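Local coordinates for protein DNA gyrase, B subunit, truncated (Myxococcus xanthus, PDB 3CWV) that probably takes part, as the B subunit of a type II topoisomerase, in ATP-dependent breakage, passage and rejoining of double-stranded DNA, at residues Asn14-Pro19 with Asp160-Glu165. Numbering follows the deposited sequence.
Sequences NVRKRP and DATIFE
A salt bridge from Arg-16 to Asp-160, with a small apolar contact between Pro-19 and Ile-163 beside it, fastens the N-terminal helix 11-17 to the loop that follows strand 151-159, at the surface of the protein. Arg-16 reaches across with its end: CG lies anti to the carbonyl carbon (chi1 -68°) and the chain bends at chi3, bringing both terminal nitrogens to the same carboxylate oxygen. Arg-16 NH1 and NH2 both hydrogen-bond to Asp-160 OD2, at 3.0 and 2.9 Å. Neither bond is straight. OD2 sits almost in the guanidinium plane, but the carboxylate is turned 47° against it, and both nitrogens approach from one face of the acid, NH2 the more steeply.

The other oxygen, OD1, is spent within the loop. Asp-160 OD1 accepts from Thr-162 N at 2.9 Å through its anti lone pair, which makes an Asx turn. A second bond comes from Thr-162 OG1, 2.6 Å from Asp-160 OD1 and above the carboxylate plane. Asp-160 O in turn accepts from the backbone N of both Ile-163 and Phe-164, so the acid that meets the arginine belongs to a tightly folded turn leaving the central strand 151-159 of the eight-stranded sheet, consistent with the GHKL-type ATPase fold of the GyrB family.

Ile-163 points toward 14-19 and divides its work. Ile-163 CD1 lies over one face of the guanidinium near its rim, 3.9 Å from Arg-16 NH1. Ile-163 CG2 packs 3.7 Å from Pro-19 CG. The same CG2 also lies over one face of the Phe-164 ring, toward its rim. Arg-16 NH1 has a further acceptor in Ala-107 O, where helix 102-107 ends, and Leu-108 just beyond touches both Val-15 and Ile-163.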
ATOM      1  N   ASN A  14     -25.277  -8.038  -5.004  1.00 32.07           N
ATOM      2  CA  ASN A  14     -24.664  -9.014  -4.099  1.00 32.66           C
ATOM      3  C   ASN A  14     -23.854  -8.357  -3.006  1.00 31.77           C
ATOM      4  O   ASN A  14     -23.928  -8.753  -1.841  1.00 33.30           O
ATOM      5  CB  ASN A  14     -23.728  -9.959  -4.850  1.00 34.82           C
ATOM      6  CG  ASN A  14     -24.482 -10.999  -5.668  1.00 42.57           C
ATOM      7  OD1 ASN A  14     -25.718 -11.030  -5.682  1.00 45.38           O
ATOM      8  ND2 ASN A  14     -23.734 -11.852  -6.356  1.00 49.62           N
ATOM      9  N   VAL A  15     -23.064  -7.355  -3.373  1.00 26.79           N
ATOM     10  CA  VAL A  15     -22.289  -6.610  -2.373  1.00 24.99           C
ATOM     11  C   VAL A  15     -23.205  -5.832  -1.433  1.00 22.72           C
ATOM     12  O   VAL A  15     -22.988  -5.824  -0.217  1.00 24.11           O
ATOM     13  CB  VAL A  15     -21.270  -5.647  -3.050  1.00 24.50           C
ATOM     14  CG1 VAL A  15     -20.557  -4.794  -2.014  1.00 22.00           C
ATOM     15  CG2 VAL A  15     -20.229  -6.458  -3.847  1.00 26.30           C
ATOM     16  N   ARG A  16     -24.208  -5.152  -1.999  1.00 21.41           N
ATOM     17  CA  ARG A  16     -25.120  -4.340  -1.168  1.00 22.29           C
ATOM     18  C   ARG A  16     -25.965  -5.213  -0.228  1.00 23.99           C
ATOM     19  O   ARG A  16     -26.426  -4.726   0.803  1.00 23.19           O
ATOM     20  CB  ARG A  16     -26.055  -3.501  -2.025  1.00 22.58           C
ATOM     21  CG  ARG A  16     -25.303  -2.376  -2.787  1.00 23.45           C
ATOM     22  CD  ARG A  16     -26.284  -1.426  -3.504  1.00 22.84           C
ATOM     23  NE  ARG A  16     -27.185  -0.699  -2.596  1.00 24.06           N
ATOM     24  CZ  ARG A  16     -26.972   0.486  -2.040  1.00 23.67           C
ATOM     25  NH1 ARG A  16     -25.809   1.145  -2.177  1.00 26.81           N
ATOM     26  NH2 ARG A  16     -27.926   0.997  -1.258  1.00 28.24           N
ATOM     27  N   LYS A  17     -26.178  -6.464  -0.607  1.00 23.39           N
ATOM     28  CA  LYS A  17     -27.003  -7.375   0.211  1.00 27.61           C
ATOM     29  C   LYS A  17     -26.293  -7.832   1.480  1.00 26.78           C
ATOM     30  O   LYS A  17     -26.920  -7.972   2.530  1.00 30.53           O
ATOM     31  CB  LYS A  17     -27.455  -8.574  -0.604  1.00 29.12           C
ATOM     32  CG  LYS A  17     -28.713  -9.269   0.028  1.00 31.25           C
ATOM     33  CD  LYS A  17     -28.795 -10.703  -0.371  1.00 36.56           C
ATOM     34  CE  LYS A  17     -29.980 -11.403   0.376  1.00 25.88           C
ATOM     35  NZ  LYS A  17     -30.198 -12.690  -0.338  1.00 29.28           N
ATOM     36  N   ARG A  18     -24.979  -8.043   1.397  1.00 25.27           N
ATOM     37  CA  ARG A  18     -24.184  -8.441   2.568  1.00 27.34           C
ATOM     38  C   ARG A  18     -22.870  -7.641   2.646  1.00 26.65           C
ATOM     39  O   ARG A  18     -21.799  -8.198   2.474  1.00 26.92           O
ATOM     40  CB  ARG A  18     -23.899  -9.957   2.527  1.00 27.38           C
ATOM     41  CG  ARG A  18     -25.141 -10.787   2.232  1.00 30.70           C
ATOM     42  CD  ARG A  18     -24.956 -12.245   2.614  1.00 36.88           C
ATOM     43  NE  ARG A  18     -25.210 -12.443   4.042  1.00 33.04           N
ATOM     44  CZ  ARG A  18     -25.216 -13.626   4.639  1.00 37.26           C
ATOM     45  NH1 ARG A  18     -24.980 -14.728   3.934  1.00 29.72           N
ATOM     46  NH2 ARG A  18     -25.461 -13.698   5.938  1.00 27.08           N
ATOM     47  N   PRO A  19     -22.969  -6.317   2.920  1.00 26.75           N
ATOM     48  CA  PRO A  19     -21.828  -5.405   2.862  1.00 25.52           C
ATOM     49  C   PRO A  19     -20.659  -5.825   3.722  1.00 24.88           C
ATOM     50  O   PRO A  19     -19.544  -5.753   3.252  1.00 27.38           O
ATOM     51  CB  PRO A  19     -22.386  -4.074   3.373  1.00 26.70           C
ATOM     52  CG  PRO A  19     -23.853  -4.176   3.299  1.00 25.68           C
ATOM     53  CD  PRO A  19     -24.210  -5.636   3.325  1.00 26.12           C
ATOM     54  N   ASP A 160     -22.777   5.019   1.720  1.00 25.41           N
ATOM     55  CA  ASP A 160     -24.231   4.998   1.814  1.00 24.72           C
ATOM     56  C   ASP A 160     -24.666   5.088   3.280  1.00 26.80           C
ATOM     57  O   ASP A 160     -24.407   4.163   4.085  1.00 22.74           O
ATOM     58  CB  ASP A 160     -24.741   3.698   1.180  1.00 25.31           C
ATOM     59  CG  ASP A 160     -26.238   3.733   0.878  1.00 28.22           C
ATOM     60  OD1 ASP A 160     -27.023   4.202   1.743  1.00 28.83           O
ATOM     61  OD2 ASP A 160     -26.612   3.339  -0.246  1.00 26.65           O
ATOM     62  N   ALA A 161     -25.366   6.175   3.617  1.00 25.74           N
ATOM     63  CA  ALA A 161     -25.840   6.385   4.996  1.00 27.53           C
ATOM     64  C   ALA A 161     -26.901   5.383   5.470  1.00 25.39           C
ATOM     65  O   ALA A 161     -27.176   5.301   6.665  1.00 30.46           O
ATOM     66  CB  ALA A 161     -26.364   7.813   5.157  1.00 25.30           C
ATOM     67  N   THR A 162     -27.516   4.648   4.556  1.00 25.92           N
ATOM     68  CA  THR A 162     -28.469   3.598   4.944  1.00 27.46           C
ATOM     69  C   THR A 162     -27.747   2.281   5.290  1.00 31.24           C
ATOM     70  O   THR A 162     -28.357   1.348   5.794  1.00 30.05           O
ATOM     71  CB  THR A 162     -29.567   3.309   3.869  1.00 30.10           C
ATOM     72  OG1 THR A 162     -28.981   2.774   2.666  1.00 24.88           O
ATOM     73  CG2 THR A 162     -30.352   4.572   3.517  1.00 24.98           C
ATOM     74  N   ILE A 163     -26.450   2.222   5.012  1.00 27.44           N
ATOM     75  CA  ILE A 163     -25.698   0.984   5.202  1.00 27.28           C
ATOM     76  C   ILE A 163     -24.768   1.120   6.394  1.00 26.92           C
ATOM     77  O   ILE A 163     -24.704   0.242   7.252  1.00 27.86           O
ATOM     78  CB  ILE A 163     -24.876   0.616   3.925  1.00 26.98           C
ATOM     79  CG1 ILE A 163     -25.814   0.299   2.751  1.00 26.16           C
ATOM     80  CG2 ILE A 163     -23.881  -0.553   4.214  1.00 24.06           C
ATOM     81  CD1 ILE A 163     -25.109  -0.109   1.436  1.00 32.60           C
ATOM     82  N   PHE A 164     -24.005   2.199   6.428  1.00 24.41           N
ATOM     83  CA  PHE A 164     -22.974   2.348   7.446  1.00 27.36           C
ATOM     84  C   PHE A 164     -23.463   3.006   8.715  1.00 29.99           C
ATOM     85  O   PHE A 164     -24.278   3.918   8.670  1.00 29.84           O
ATOM     86  CB  PHE A 164     -21.763   3.084   6.904  1.00 25.53           C
ATOM     87  CG  PHE A 164     -21.028   2.278   5.891  1.00 29.84           C
ATOM     88  CD1 PHE A 164     -20.106   1.307   6.309  1.00 22.35           C
ATOM     89  CD2 PHE A 164     -21.333   2.409   4.533  1.00 20.92           C
ATOM     90  CE1 PHE A 164     -19.469   0.491   5.366  1.00 27.91           C
ATOM     91  CE2 PHE A 164     -20.698   1.600   3.585  1.00 23.16           C
ATOM     92  CZ  PHE A 164     -19.757   0.653   4.016  1.00 23.95           C
ATOM     93  N   GLU A 165     -22.936   2.519   9.831  1.00 30.70           N
ATOM     94  CA  GLU A 165     -23.362   2.923  11.179  1.00 37.53           C
ATOM     95  C   GLU A 165     -22.706   4.220  11.600  1.00 37.78           C
ATOM     96  O   GLU A 165     -23.258   4.956  12.402  1.00 37.59           O
ATOM     97  CB  GLU A 165     -22.983   1.821  12.171  1.00 36.46           C
ATOM     98  CG  GLU A 165     -23.530   1.989  13.578  1.00 45.07           C
ATOM     99  CD  GLU A 165     -22.763   1.178  14.629  1.00 45.81           C
ATOM    100  OE1 GLU A 165     -21.497   1.204  14.651  1.00 53.94           O
ATOM    101  OE2 GLU A 165     -23.440   0.527  15.458  1.00 57.18           O
TER